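Local coordinates for lysosome-associated membrane glycoprotein 2 (Mus musculus, PDB 5GV3), which acts in lysosome biogenesis, autophagy and lysosomal pH regulation, directly inhibiting the proton channel TMEM175, and is represented here by its first lumenal, membrane-distal domain, at residues 22-27 and 36-41; 79-84 and 117-122; 88-93 and 134-139; 121-126 and 141-146. All coordinates share one frame; numbering follows the deposited sequence.

Contact 1 (22-27 and 36-41); sequences FTITYE and ITIAVP. With NAG (2-acetamido-2-deoxy-beta-D-glucopyranose), chain P; NAG (2-acetamido-2-deoxy-beta-D-glucopyranose), chain M.
Thr23 and Thr37 face each other across a non-hydrogen-bonded pair of antiparallel strands, and their hydroxyls meet, OG1 of Thr23 lying 3.0 Å from OG1 of Thr37 in a hydrogen bond that either could donate. Both hydroxyls stand anti to their own carbonyl carbons (chi1 -54° for Thr23, -69° for Thr37), which brings the two oxygens together and turns CG2 of Thr37 to the sugar of chain M, 3.5 Å from its methyl carbon C8. On the other face of the sheet lie Phe22, Ile24, Ile36 and Ile38. There Ile24 and Ile38 slant across one another and touch through their end methyls, CD1 to CD1, at 4.1 Å. The Phe22 ring reaches Val40, the two side chains crossing obliquely, its CE2 3.8 Å from CG2 of Val40. At the far end Tyr26 lies roughly at right angles to Ile36, whose CG1 meets the edge of the ring at CE1, near the ring plane. These strands, 11-28 and 32-39, form a beta hairpin, tied by paired backbone bonds between Phe22 and Ile38 and between Ile24 and Ile36; the shortest runs from Ile24 N to Ile36 O at 2.7 Å. Outside the hairpin, Phe98 packs edge-to-face on Tyr26 and also touches Ile24 and Ile36, while the Tyr26 hydroxyl is hydrogen-bonded to Pro99 O. Beyond Tyr26, the acetamide oxygen O7 of the sugar of chain P comes 3.2 Å from Glu27 N.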
# COMPACT_ATOMS: atom_id res chain seq x y z
N PHE A 22 2.20 -1.34 9.58
CA PHE A 22 3.53 -0.72 9.54
C PHE A 22 4.14 -0.63 10.92
O PHE A 22 3.57 -0.03 11.83
CB PHE A 22 3.44 0.68 8.94
CG PHE A 22 2.86 0.71 7.56
CD1 PHE A 22 3.58 0.22 6.48
CD2 PHE A 22 1.59 1.20 7.34
CE1 PHE A 22 3.03 0.23 5.21
CE2 PHE A 22 1.03 1.21 6.08
CZ PHE A 22 1.75 0.73 5.01
N THR A 23 5.30 -1.25 11.08
CA THR A 23 6.00 -1.19 12.35
C THR A 23 7.06 -0.10 12.25
O THR A 23 8.03 -0.23 11.50
CB THR A 23 6.63 -2.54 12.70
OG1 THR A 23 5.62 -3.55 12.66
CG2 THR A 23 7.23 -2.51 14.09
N ILE A 24 6.85 0.99 12.98
CA ILE A 24 7.71 2.17 12.88
C ILE A 24 8.51 2.42 14.16
O ILE A 24 7.96 2.47 15.26
CB ILE A 24 6.90 3.44 12.56
CG1 ILE A 24 6.09 3.23 11.28
CG2 ILE A 24 7.83 4.66 12.44
CD1 ILE A 24 5.15 4.37 10.96
N THR A 25 9.82 2.57 14.00
CA THR A 25 10.69 2.96 15.10
C THR A 25 11.03 4.44 14.96
O THR A 25 11.51 4.86 13.91
CB THR A 25 11.99 2.14 15.15
OG1 THR A 25 11.67 0.74 15.21
CG2 THR A 25 12.82 2.52 16.38
N TYR A 26 10.78 5.22 16.00
CA TYR A 26 11.11 6.64 15.97
C TYR A 26 11.87 7.06 17.23
O TYR A 26 11.75 6.41 18.27
CB TYR A 26 9.84 7.48 15.80
CG TYR A 26 8.83 7.31 16.91
CD1 TYR A 26 7.95 6.24 16.92
CD2 TYR A 26 8.72 8.26 17.92
CE1 TYR A 26 7.01 6.09 17.93
CE2 TYR A 26 7.78 8.12 18.92
CZ TYR A 26 6.93 7.03 18.92
OH TYR A 26 5.99 6.89 19.92
N GLU A 27 12.62 8.15 17.13
CA GLU A 27 13.42 8.60 18.27
C GLU A 27 12.56 9.30 19.31
O GLU A 27 11.71 10.13 19.00
CB GLU A 27 14.54 9.54 17.81
CG GLU A 27 15.40 10.05 18.96
CD GLU A 27 16.53 10.97 18.51
OE1 GLU A 27 16.66 11.23 17.29
OE2 GLU A 27 17.30 11.43 19.38
N ILE A 36 6.42 1.17 17.33
CA ILE A 36 4.98 0.95 17.34
C ILE A 36 4.51 0.27 16.06
O ILE A 36 5.18 0.33 15.03
CB ILE A 36 4.21 2.28 17.53
CG1 ILE A 36 4.60 3.28 16.45
CG2 ILE A 36 4.52 2.89 18.88
CD1 ILE A 36 3.61 3.42 15.33
N THR A 37 3.36 -0.41 16.13
CA THR A 37 2.76 -1.00 14.94
C THR A 37 1.43 -0.33 14.64
O THR A 37 0.56 -0.22 15.51
CB THR A 37 2.56 -2.52 15.09
OG1 THR A 37 3.84 -3.16 15.09
CG2 THR A 37 1.74 -3.07 13.93
N ILE A 38 1.28 0.15 13.42
CA ILE A 38 0.04 0.75 12.97
C ILE A 38 -0.71 -0.18 12.02
O ILE A 38 -0.28 -0.37 10.88
CB ILE A 38 0.27 2.07 12.22
CG1 ILE A 38 1.02 3.06 13.10
CG2 ILE A 38 -1.05 2.66 11.75
CD1 ILE A 38 1.34 4.35 12.38
N ALA A 39 -1.81 -0.76 12.49
CA ALA A 39 -2.68 -1.50 11.58
C ALA A 39 -3.61 -0.51 10.91
O ALA A 39 -4.29 0.27 11.57
CB ALA A 39 -3.46 -2.56 12.33
N VAL A 40 -3.62 -0.52 9.58
CA VAL A 40 -4.45 0.40 8.83
C VAL A 40 -5.85 -0.16 8.79
O VAL A 40 -6.09 -1.20 8.17
CB VAL A 40 -3.91 0.61 7.39
CG1 VAL A 40 -4.83 1.52 6.60
CG2 VAL A 40 -2.50 1.18 7.43
N PRO A 41 -6.79 0.50 9.48
CA PRO A 41 -8.15 -0.04 9.53
C PRO A 41 -8.95 0.47 8.35
O PRO A 41 -8.43 1.22 7.53
CB PRO A 41 -8.70 0.53 10.83
CG PRO A 41 -8.06 1.92 10.87
CD PRO A 41 -6.68 1.76 10.23
C1 NAG P . 17.14 5.89 17.90
C2 NAG P . 16.94 6.53 16.52
C3 NAG P . 18.20 7.25 16.07
C4 NAG P . 18.70 8.22 17.13
C5 NAG P . 18.88 7.47 18.44
C6 NAG P . 19.32 8.37 19.58
C7 NAG P . 15.27 5.29 15.20
C8 NAG P . 15.07 4.24 14.16
N2 NAG P . 16.55 5.53 15.54
O3 NAG P . 17.91 7.97 14.87
O4 NAG P . 19.94 8.79 16.73
O5 NAG P . 17.63 6.88 18.83
O6 NAG P . 19.03 7.76 20.83
O7 NAG P . 14.34 5.89 15.71
C1 NAG M . 0.67 -6.97 11.62
C2 NAG M . -0.05 -7.50 12.87
C3 NAG M . 0.53 -8.85 13.28
C4 NAG M . 0.52 -9.81 12.10
C5 NAG M . 1.21 -9.19 10.89
C6 NAG M . 1.11 -10.05 9.65
C7 NAG M . -1.03 -5.90 14.46
C8 NAG M . -0.76 -4.95 15.59
N2 NAG M . 0.04 -6.55 13.97
O3 NAG M . -0.23 -9.39 14.35
O4 NAG M . 1.18 -11.02 12.46
O5 NAG M . 0.58 -7.94 10.57
O6 NAG M . -0.24 -10.11 9.20
O7 NAG M . -2.15 -6.06 14.00

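Contact 2 (79-84 and 117-122); sequences SHYSIH and VPLDVI
The side chains of Val117 and Tyr81 run side by side, pointing the same way. CB of Val117 sits over one face of the Tyr81 ring as a CH-pi contact, 4.2 Å from the centroid and displaced toward the rim, while its CG1 comes 3.8 Å from Tyr81 CZ. With CG wedged between backbone N and carbonyl carbon (chi1 75°), the Tyr81 ring is swung toward the 117-122 segment. CD1 of Leu119 then meets the ring at its edge, in plane, 3.7 Å from Tyr81 CD2; the same methyl packs 3.6 Å from CB of His80. On the other branch of Val117, CG2 touches CD1 of Ile83 at 4.0 Å. Two backbone bonds of 3.1 Å, Tyr81 N to Val117 O and Val117 N to Tyr81 O, link the two segments. Farther out, the Tyr81 hydroxyl is hydrogen-bonded to Ala147 N, and Phe148 meets its ring edge-to-face, so the tyrosine is anchored at its far end as well. Ser79 and His80, joined by a cis peptide bond, lie at the exposed border. The arrangement is the end of the four-stranded antiparallel sheet, where strand 81-91 begins and the edge strand 106-117 ends, the chain leaving it toward strand 122-125.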
# COMPACT_ATOMS: atom_id res chain seq x y z
N SER A 79 5.93 -4.57 -18.70
CA SER A 79 5.88 -6.02 -19.02
C SER A 79 5.13 -6.98 -18.07
O SER A 79 5.78 -7.79 -17.43
CB SER A 79 7.30 -6.57 -19.20
OG SER A 79 8.11 -6.42 -18.03
N HIS A 80 3.79 -6.99 -18.03
CA HIS A 80 2.90 -6.02 -18.69
C HIS A 80 2.24 -4.94 -17.82
O HIS A 80 1.61 -4.04 -18.36
CB HIS A 80 1.81 -6.75 -19.47
CG HIS A 80 2.14 -6.92 -20.91
ND1 HIS A 80 1.81 -5.97 -21.86
CD2 HIS A 80 2.83 -7.88 -21.57
CE1 HIS A 80 2.23 -6.37 -23.04
NE2 HIS A 80 2.86 -7.52 -22.89
N TYR A 81 2.30 -5.04 -16.50
CA TYR A 81 2.17 -3.81 -15.73
C TYR A 81 2.96 -3.97 -14.46
O TYR A 81 3.07 -5.07 -13.91
CB TYR A 81 0.70 -3.40 -15.46
CG TYR A 81 -0.11 -4.15 -14.42
CD1 TYR A 81 -0.07 -3.78 -13.08
CD2 TYR A 81 -1.00 -5.14 -14.79
CE1 TYR A 81 -0.84 -4.43 -12.13
CE2 TYR A 81 -1.78 -5.79 -13.85
CZ TYR A 81 -1.69 -5.44 -12.52
OH TYR A 81 -2.46 -6.09 -11.59
N SER A 82 3.57 -2.87 -14.02
CA SER A 82 4.44 -2.91 -12.86
C SER A 82 3.77 -2.31 -11.65
O SER A 82 3.04 -1.32 -11.75
CB SER A 82 5.76 -2.19 -13.14
OG SER A 82 5.54 -0.87 -13.59
N ILE A 83 4.03 -2.92 -10.50
CA ILE A 83 3.65 -2.38 -9.21
C ILE A 83 4.91 -1.75 -8.65
O ILE A 83 5.90 -2.44 -8.41
CB ILE A 83 3.11 -3.46 -8.26
CG1 ILE A 83 1.90 -4.15 -8.87
CG2 ILE A 83 2.74 -2.86 -6.93
CD1 ILE A 83 1.46 -5.35 -8.11
N HIS A 84 4.88 -0.44 -8.47
CA HIS A 84 6.10 0.33 -8.32
C HIS A 84 5.89 1.54 -7.39
O HIS A 84 4.75 1.92 -7.12
CB HIS A 84 6.58 0.72 -9.73
CG HIS A 84 7.74 1.67 -9.76
ND1 HIS A 84 8.87 1.48 -9.01
CD2 HIS A 84 7.94 2.80 -10.47
CE1 HIS A 84 9.72 2.47 -9.25
NE2 HIS A 84 9.17 3.29 -10.11
N VAL A 117 3.25 -8.05 -12.96
CA VAL A 117 2.00 -8.79 -13.05
C VAL A 117 1.46 -8.70 -14.47
O VAL A 117 1.42 -7.62 -15.06
CB VAL A 117 0.94 -8.26 -12.06
CG1 VAL A 117 -0.38 -8.98 -12.24
CG2 VAL A 117 1.43 -8.41 -10.63
N PRO A 118 1.07 -9.85 -15.04
CA PRO A 118 0.47 -9.88 -16.37
C PRO A 118 -0.83 -9.11 -16.42
O PRO A 118 -1.46 -8.87 -15.40
CB PRO A 118 0.20 -11.37 -16.61
CG PRO A 118 1.13 -12.07 -15.71
CD PRO A 118 1.30 -11.20 -14.51
N LEU A 119 -1.21 -8.73 -17.63
CA LEU A 119 -2.50 -8.11 -17.85
C LEU A 119 -3.55 -9.20 -17.84
O LEU A 119 -3.21 -10.38 -17.88
CB LEU A 119 -2.54 -7.37 -19.18
CG LEU A 119 -2.54 -5.84 -19.16
CD1 LEU A 119 -1.33 -5.34 -18.42
CD2 LEU A 119 -2.55 -5.32 -20.59
N ASP A 120 -4.81 -8.79 -17.77
CA ASP A 120 -5.94 -9.71 -17.85
C ASP A 120 -6.00 -10.78 -16.77
O ASP A 120 -6.62 -11.82 -16.96
CB ASP A 120 -5.94 -10.39 -19.22
CG ASP A 120 -6.46 -9.48 -20.32
OD1 ASP A 120 -6.99 -8.40 -20.00
OD2 ASP A 120 -6.33 -9.85 -21.51
N VAL A 121 -5.31 -10.58 -15.65
CA VAL A 121 -5.42 -11.54 -14.55
C VAL A 121 -5.59 -10.82 -13.23
O VAL A 121 -5.29 -9.63 -13.11
CB VAL A 121 -4.19 -12.47 -14.47
CG1 VAL A 121 -3.94 -13.16 -15.81
CG2 VAL A 121 -2.95 -11.70 -14.01
N ILE A 122 -6.05 -11.54 -12.22
CA ILE A 122 -6.08 -10.96 -10.88
C ILE A 122 -4.91 -11.53 -10.09
O ILE A 122 -4.68 -12.74 -10.09
CB ILE A 122 -7.42 -11.23 -10.15
CG1 ILE A 122 -7.37 -10.68 -8.72
CG2 ILE A 122 -7.77 -12.71 -10.15
CD1 ILE A 122 -8.72 -10.27 -8.17

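Contact 3 (88-93 and 134-139); sequences LSYNTS and TPVVQK. With NAG (2-acetamido-2-deoxy-beta-D-glucopyranose), chain N; NAG (2-acetamido-2-deoxy-beta-D-glucopyranose), chain M.
Val136 is wedged between Leu88 and Tyr90, giving one methyl to each. Its CG1 meets CD2 of Leu88 at 3.7 Å, the two side chains slanting across each other, and its CG2 lies 3.7 Å from CE1 of Tyr90, approaching that ring from the opposite direction. With CG1 of Val136 anti to the backbone N (chi1 180°), it is CG1 that faces Leu88 and CG2 that faces Tyr90. The phenol oxygen OH of Tyr90 extends past Val136 to CG of Pro135, 3.5 Å away. These buried side chains form the close part. Toward Gln138 the fit is looser: CB of Leu88 is 4.1 Å from NE2 of Gln138, whose OE1 is hydrogen-bonded to Tyr140 OH. The outer parts of both segments are turned to sugar. Asn91 ND2 carries the N-linked glycan of chain N, and Asn91 OD1 accepts from Ser93 N at 2.9 Å in an Asx turn; on the other segment, CD of Lys139 lies 3.7 Å from C5 of the sugar of chain M. No hydrogen bond joins the two segments, and the axes of strands 88-91 and 136-139 pass 10.5 Å apart at 127°. Such side-chain contact between strands of two different sheets belongs to the packed interior of the beta-prism fold of LAMP lumenal domains.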
# COMPACT_ATOMS: atom_id res chain seq x y z
N LEU A 88 5.50 5.21 1.88
CA LEU A 88 4.83 5.48 3.14
C LEU A 88 5.32 6.81 3.70
O LEU A 88 6.52 7.07 3.75
CB LEU A 88 5.10 4.36 4.15
CG LEU A 88 4.51 4.54 5.55
CD1 LEU A 88 3.03 4.28 5.52
CD2 LEU A 88 5.20 3.62 6.55
N SER A 89 4.38 7.66 4.10
CA SER A 89 4.73 8.91 4.77
C SER A 89 4.09 8.93 6.14
O SER A 89 2.89 8.66 6.29
CB SER A 89 4.30 10.13 3.97
OG SER A 89 4.89 10.12 2.69
N TYR A 90 4.89 9.21 7.16
CA TYR A 90 4.35 9.30 8.51
C TYR A 90 4.79 10.58 9.21
O TYR A 90 5.89 11.09 8.98
CB TYR A 90 4.71 8.06 9.33
CG TYR A 90 6.18 7.78 9.53
CD1 TYR A 90 6.90 7.07 8.58
CD2 TYR A 90 6.83 8.18 10.69
CE1 TYR A 90 8.24 6.79 8.77
CE2 TYR A 90 8.17 7.91 10.88
CZ TYR A 90 8.87 7.21 9.92
OH TYR A 90 10.21 6.94 10.12
N ASN A 91 3.89 11.10 10.03
CA ASN A 91 4.03 12.40 10.65
C ASN A 91 4.22 12.24 12.16
O ASN A 91 3.27 11.91 12.87
CB ASN A 91 2.80 13.23 10.32
CG ASN A 91 2.83 14.62 10.91
OD1 ASN A 91 3.67 14.95 11.75
ND2 ASN A 91 1.89 15.45 10.48
N THR A 92 5.43 12.49 12.65
CA THR A 92 5.74 12.25 14.06
C THR A 92 5.28 13.39 14.96
O THR A 92 5.44 13.32 16.18
CB THR A 92 7.23 12.01 14.28
OG1 THR A 92 7.98 13.07 13.66
CG2 THR A 92 7.65 10.67 13.70
N SER A 93 4.73 14.44 14.36
CA SER A 93 4.14 15.52 15.14
C SER A 93 2.75 15.12 15.63
O SER A 93 2.07 15.89 16.30
CB SER A 93 4.06 16.81 14.32
OG SER A 93 5.35 17.28 13.97
N THR A 134 14.20 -0.14 7.20
CA THR A 134 14.59 0.60 8.39
C THR A 134 14.46 2.11 8.21
O THR A 134 14.97 2.67 7.23
CB THR A 134 16.05 0.26 8.78
OG1 THR A 134 16.15 -1.15 9.03
CG2 THR A 134 16.50 1.05 10.00
N PRO A 135 13.78 2.80 9.15
CA PRO A 135 13.20 2.33 10.41
C PRO A 135 11.77 1.80 10.31
O PRO A 135 11.06 1.82 11.31
CB PRO A 135 13.21 3.60 11.26
CG PRO A 135 12.91 4.67 10.27
CD PRO A 135 13.55 4.24 8.96
N VAL A 136 11.36 1.32 9.14
CA VAL A 136 9.98 0.87 8.98
C VAL A 136 9.90 -0.56 8.47
O VAL A 136 10.53 -0.92 7.47
CB VAL A 136 9.21 1.79 8.01
CG1 VAL A 136 7.79 1.30 7.85
CG2 VAL A 136 9.22 3.24 8.50
N VAL A 137 9.14 -1.40 9.17
CA VAL A 137 8.82 -2.73 8.66
C VAL A 137 7.41 -2.72 8.07
O VAL A 137 6.43 -2.49 8.79
CB VAL A 137 8.95 -3.79 9.75
CG1 VAL A 137 8.45 -5.14 9.26
CG2 VAL A 137 10.40 -3.90 10.21
N GLN A 138 7.30 -2.97 6.77
CA GLN A 138 6.02 -2.99 6.08
C GLN A 138 5.54 -4.42 5.87
O GLN A 138 6.29 -5.28 5.41
CB GLN A 138 6.11 -2.26 4.74
CG GLN A 138 6.70 -0.86 4.86
CD GLN A 138 6.85 -0.16 3.53
OE1 GLN A 138 6.48 -0.70 2.48
NE2 GLN A 138 7.40 1.05 3.56
N LYS A 139 4.29 -4.69 6.24
CA LYS A 139 3.70 -6.01 6.00
C LYS A 139 2.41 -5.89 5.18
O LYS A 139 1.55 -5.06 5.47
CB LYS A 139 3.43 -6.72 7.33
CG LYS A 139 4.69 -7.18 8.06
CD LYS A 139 4.34 -7.94 9.33
CE LYS A 139 5.58 -8.45 10.05
NZ LYS A 139 6.31 -9.44 9.22
C1 NAG N . 1.79 16.79 10.99
C2 NAG N . 1.18 17.78 10.02
C3 NAG N . 1.15 19.16 10.66
C4 NAG N . 0.41 19.11 11.99
C5 NAG N . 0.94 18.00 12.89
C6 NAG N . 0.05 17.75 14.09
C7 NAG N . 1.34 17.29 7.62
C8 NAG N . 2.18 17.42 6.39
N2 NAG N . 1.87 17.80 8.74
O3 NAG N . 0.52 20.08 9.77
O4 NAG N . 0.57 20.36 12.66
O5 NAG N . 1.02 16.75 12.18
O6 NAG N . -0.96 16.80 13.78
O7 NAG N . 0.25 16.74 7.61
C1 NAG M . 0.67 -6.97 11.62
C2 NAG M . -0.05 -7.50 12.87
C3 NAG M . 0.53 -8.85 13.28
C4 NAG M . 0.52 -9.81 12.10
C5 NAG M . 1.21 -9.19 10.89
C6 NAG M . 1.11 -10.05 9.65
C7 NAG M . -1.03 -5.90 14.46
C8 NAG M . -0.76 -4.95 15.59
N2 NAG M . 0.04 -6.55 13.97
O3 NAG M . -0.23 -9.39 14.35
O4 NAG M . 1.18 -11.02 12.46
O5 NAG M . 0.58 -7.94 10.57
O6 NAG M . -0.24 -10.11 9.20
O7 NAG M . -2.15 -6.06 14.00

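Contact 4 (121-126 and 141-146); sequences VIFKCN and WGIHLQ. With NAG (2-acetamido-2-deoxy-beta-D-glucopyranose), chain M.
Phe123 and Leu145 are joined by two backbone hydrogen bonds, Phe123 N to Leu145 O at 2.6 Å and Leu145 N to Phe123 O at 2.8 Å. Cys125 and Ile143 form the next hydrogen-bonded pair of this antiparallel ladder. There the bond from Ile143 N to Cys125 O, 2.9 Å long, reaches the oxygen from above the carbonyl plane, as fits the G1 beta bulge in which Gly142 and Ile143 both face Cys125. Gly142, with phi 59°, gives its N-H to Asn126 O, and the chain turns a corner here. Side chains then pack on both faces. On one, Lys124 and His144 run side by side, CG of Lys124 3.5 Å from NE2 of His144, while CD1 of Ile122 touches CB of His144 at 4.1 Å. On the other, the Phe123 ring meets CG2 of Ile143 obliquely, CD2 of Phe123 lying 4.2 Å from it. Past the bulge, the edge of the Trp141 indole is turned to Asn126 O, in the ring plane; one face carries O6 of the chain M sugar, 3.1 Å above it. At the opposite end the aliphatic part of Gln146 lies against the backbone of Val121, CG of Gln146 being 3.3 Å from Val121 O, and OE1 of Gln146 is hydrogen-bonded to Ser155 N. Strand 122-125 lies between strand 136-146, antiparallel, and strand 158-160, parallel, with Cys125 tied by a disulfide to Cys161 beyond the latter.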
# COMPACT_ATOMS: atom_id res chain seq x y z
N VAL A 121 -5.31 -10.58 -15.65
CA VAL A 121 -5.42 -11.54 -14.55
C VAL A 121 -5.59 -10.82 -13.23
O VAL A 121 -5.29 -9.63 -13.11
CB VAL A 121 -4.19 -12.47 -14.47
CG1 VAL A 121 -3.94 -13.16 -15.81
CG2 VAL A 121 -2.95 -11.70 -14.01
N ILE A 122 -6.05 -11.54 -12.22
CA ILE A 122 -6.08 -10.96 -10.88
C ILE A 122 -4.91 -11.53 -10.09
O ILE A 122 -4.68 -12.74 -10.09
CB ILE A 122 -7.42 -11.23 -10.15
CG1 ILE A 122 -7.37 -10.68 -8.72
CG2 ILE A 122 -7.77 -12.71 -10.15
CD1 ILE A 122 -8.72 -10.27 -8.17
N PHE A 123 -4.13 -10.64 -9.49
CA PHE A 123 -3.00 -11.09 -8.70
C PHE A 123 -3.46 -11.44 -7.29
O PHE A 123 -4.14 -10.66 -6.63
CB PHE A 123 -1.91 -10.02 -8.65
CG PHE A 123 -0.74 -10.40 -7.81
CD1 PHE A 123 0.16 -11.35 -8.25
CD2 PHE A 123 -0.55 -9.82 -6.56
CE1 PHE A 123 1.24 -11.71 -7.46
CE2 PHE A 123 0.53 -10.18 -5.78
CZ PHE A 123 1.42 -11.13 -6.23
N LYS A 124 -3.09 -12.63 -6.83
CA LYS A 124 -3.56 -13.08 -5.53
C LYS A 124 -2.39 -13.49 -4.66
O LYS A 124 -1.50 -14.22 -5.09
CB LYS A 124 -4.55 -14.25 -5.66
CG LYS A 124 -5.23 -14.60 -4.34
CD LYS A 124 -5.61 -16.07 -4.20
CE LYS A 124 -4.40 -16.92 -3.84
NZ LYS A 124 -4.80 -18.19 -3.18
N CYS A 125 -2.41 -13.01 -3.42
CA CYS A 125 -1.43 -13.41 -2.42
C CYS A 125 -2.03 -13.13 -1.05
O CYS A 125 -1.83 -12.05 -0.50
CB CYS A 125 -0.11 -12.63 -2.63
SG CYS A 125 1.34 -13.26 -1.73
N ASN A 126 -2.76 -14.10 -0.50
CA ASN A 126 -3.34 -13.92 0.83
C ASN A 126 -2.17 -13.96 1.87
O ASN A 126 -2.32 -13.46 2.98
CB ASN A 126 -4.54 -14.92 1.10
CG ASN A 126 -6.00 -14.34 0.66
OD1 ASN A 126 -6.20 -13.16 0.43
ND2 ASN A 126 -6.98 -15.22 0.58
N TRP A 141 -0.68 -8.35 3.15
CA TRP A 141 -1.27 -9.68 2.95
C TRP A 141 -2.74 -9.65 2.53
O TRP A 141 -3.34 -8.59 2.42
CB TRP A 141 -1.11 -10.52 4.23
CG TRP A 141 -2.01 -10.13 5.39
CD1 TRP A 141 -3.19 -10.72 5.76
CD2 TRP A 141 -1.78 -9.07 6.34
NE1 TRP A 141 -3.71 -10.10 6.87
CE2 TRP A 141 -2.87 -9.09 7.25
CE3 TRP A 141 -0.77 -8.12 6.51
CZ2 TRP A 141 -2.96 -8.17 8.30
CZ3 TRP A 141 -0.87 -7.22 7.56
CH2 TRP A 141 -1.96 -7.25 8.44
N GLY A 142 -3.31 -10.83 2.27
CA GLY A 142 -4.71 -10.95 1.88
C GLY A 142 -4.98 -10.19 0.60
O GLY A 142 -6.03 -9.58 0.45
N ILE A 143 -4.03 -10.24 -0.32
CA ILE A 143 -4.04 -9.39 -1.51
C ILE A 143 -4.82 -10.00 -2.67
O ILE A 143 -4.54 -11.12 -3.08
CB ILE A 143 -2.60 -9.10 -2.00
CG1 ILE A 143 -1.79 -8.43 -0.89
CG2 ILE A 143 -2.62 -8.26 -3.27
CD1 ILE A 143 -0.28 -8.41 -1.16
N HIS A 144 -5.82 -9.27 -3.15
CA HIS A 144 -6.48 -9.59 -4.41
C HIS A 144 -6.43 -8.32 -5.26
O HIS A 144 -7.10 -7.34 -4.94
CB HIS A 144 -7.92 -10.05 -4.19
CG HIS A 144 -8.02 -11.35 -3.47
ND1 HIS A 144 -7.88 -11.44 -2.10
CD2 HIS A 144 -8.18 -12.62 -3.91
CE1 HIS A 144 -7.99 -12.70 -1.73
NE2 HIS A 144 -8.17 -13.44 -2.81
N LEU A 145 -5.65 -8.34 -6.33
CA LEU A 145 -5.39 -7.11 -7.06
C LEU A 145 -5.50 -7.24 -8.57
O LEU A 145 -5.03 -8.21 -9.16
CB LEU A 145 -4.00 -6.59 -6.69
CG LEU A 145 -3.45 -5.39 -7.48
CD1 LEU A 145 -4.33 -4.18 -7.29
CD2 LEU A 145 -2.03 -5.09 -7.04
N GLN A 146 -6.13 -6.25 -9.20
CA GLN A 146 -6.03 -6.09 -10.65
C GLN A 146 -6.10 -4.62 -11.04
O GLN A 146 -7.10 -3.94 -10.82
CB GLN A 146 -7.12 -6.86 -11.39
CG GLN A 146 -6.92 -6.79 -12.91
CD GLN A 146 -7.96 -7.54 -13.72
OE1 GLN A 146 -9.00 -7.97 -13.19
NE2 GLN A 146 -7.69 -7.73 -15.00
C1 NAG M . 0.67 -6.97 11.62
C2 NAG M . -0.05 -7.50 12.87
C3 NAG M . 0.53 -8.85 13.28
C4 NAG M . 0.52 -9.81 12.10
C5 NAG M . 1.21 -9.19 10.89
C6 NAG M . 1.11 -10.05 9.65
C7 NAG M . -1.03 -5.90 14.46
C8 NAG M . -0.76 -4.95 15.59
N2 NAG M . 0.04 -6.55 13.97
O3 NAG M . -0.23 -9.39 14.35
O4 NAG M . 1.18 -11.02 12.46
O5 NAG M . 0.58 -7.94 10.57
O6 NAG M . -0.24 -10.11 9.20
O7 NAG M . -2.15 -6.06 14.00

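Contacts 1 and 3 adjoin, their centres about 6 Å apart: strands 11-28 and 136-146 are neighbours in one sheet, Thr23 O is probably hydrogen-bonded to Val137 N at 2.8 Å, and CG2 of Ile24 packs on CE2 of Tyr90 at 3.6 Å. Contacts 2 and 4 adjoin toward the other end, with centres about 11 Å apart; they share Val121 and Ile122, and CD1 of Ile83 meets CD2 of Leu145 at 3.7 Å. About 29 Å separates the centres of contacts 1 and 2. Strand 81-91 runs through contacts 2 and 3, and strand 136-146 through contacts 3 and 4. The chain M glycan touches contacts 1, 3 and 4.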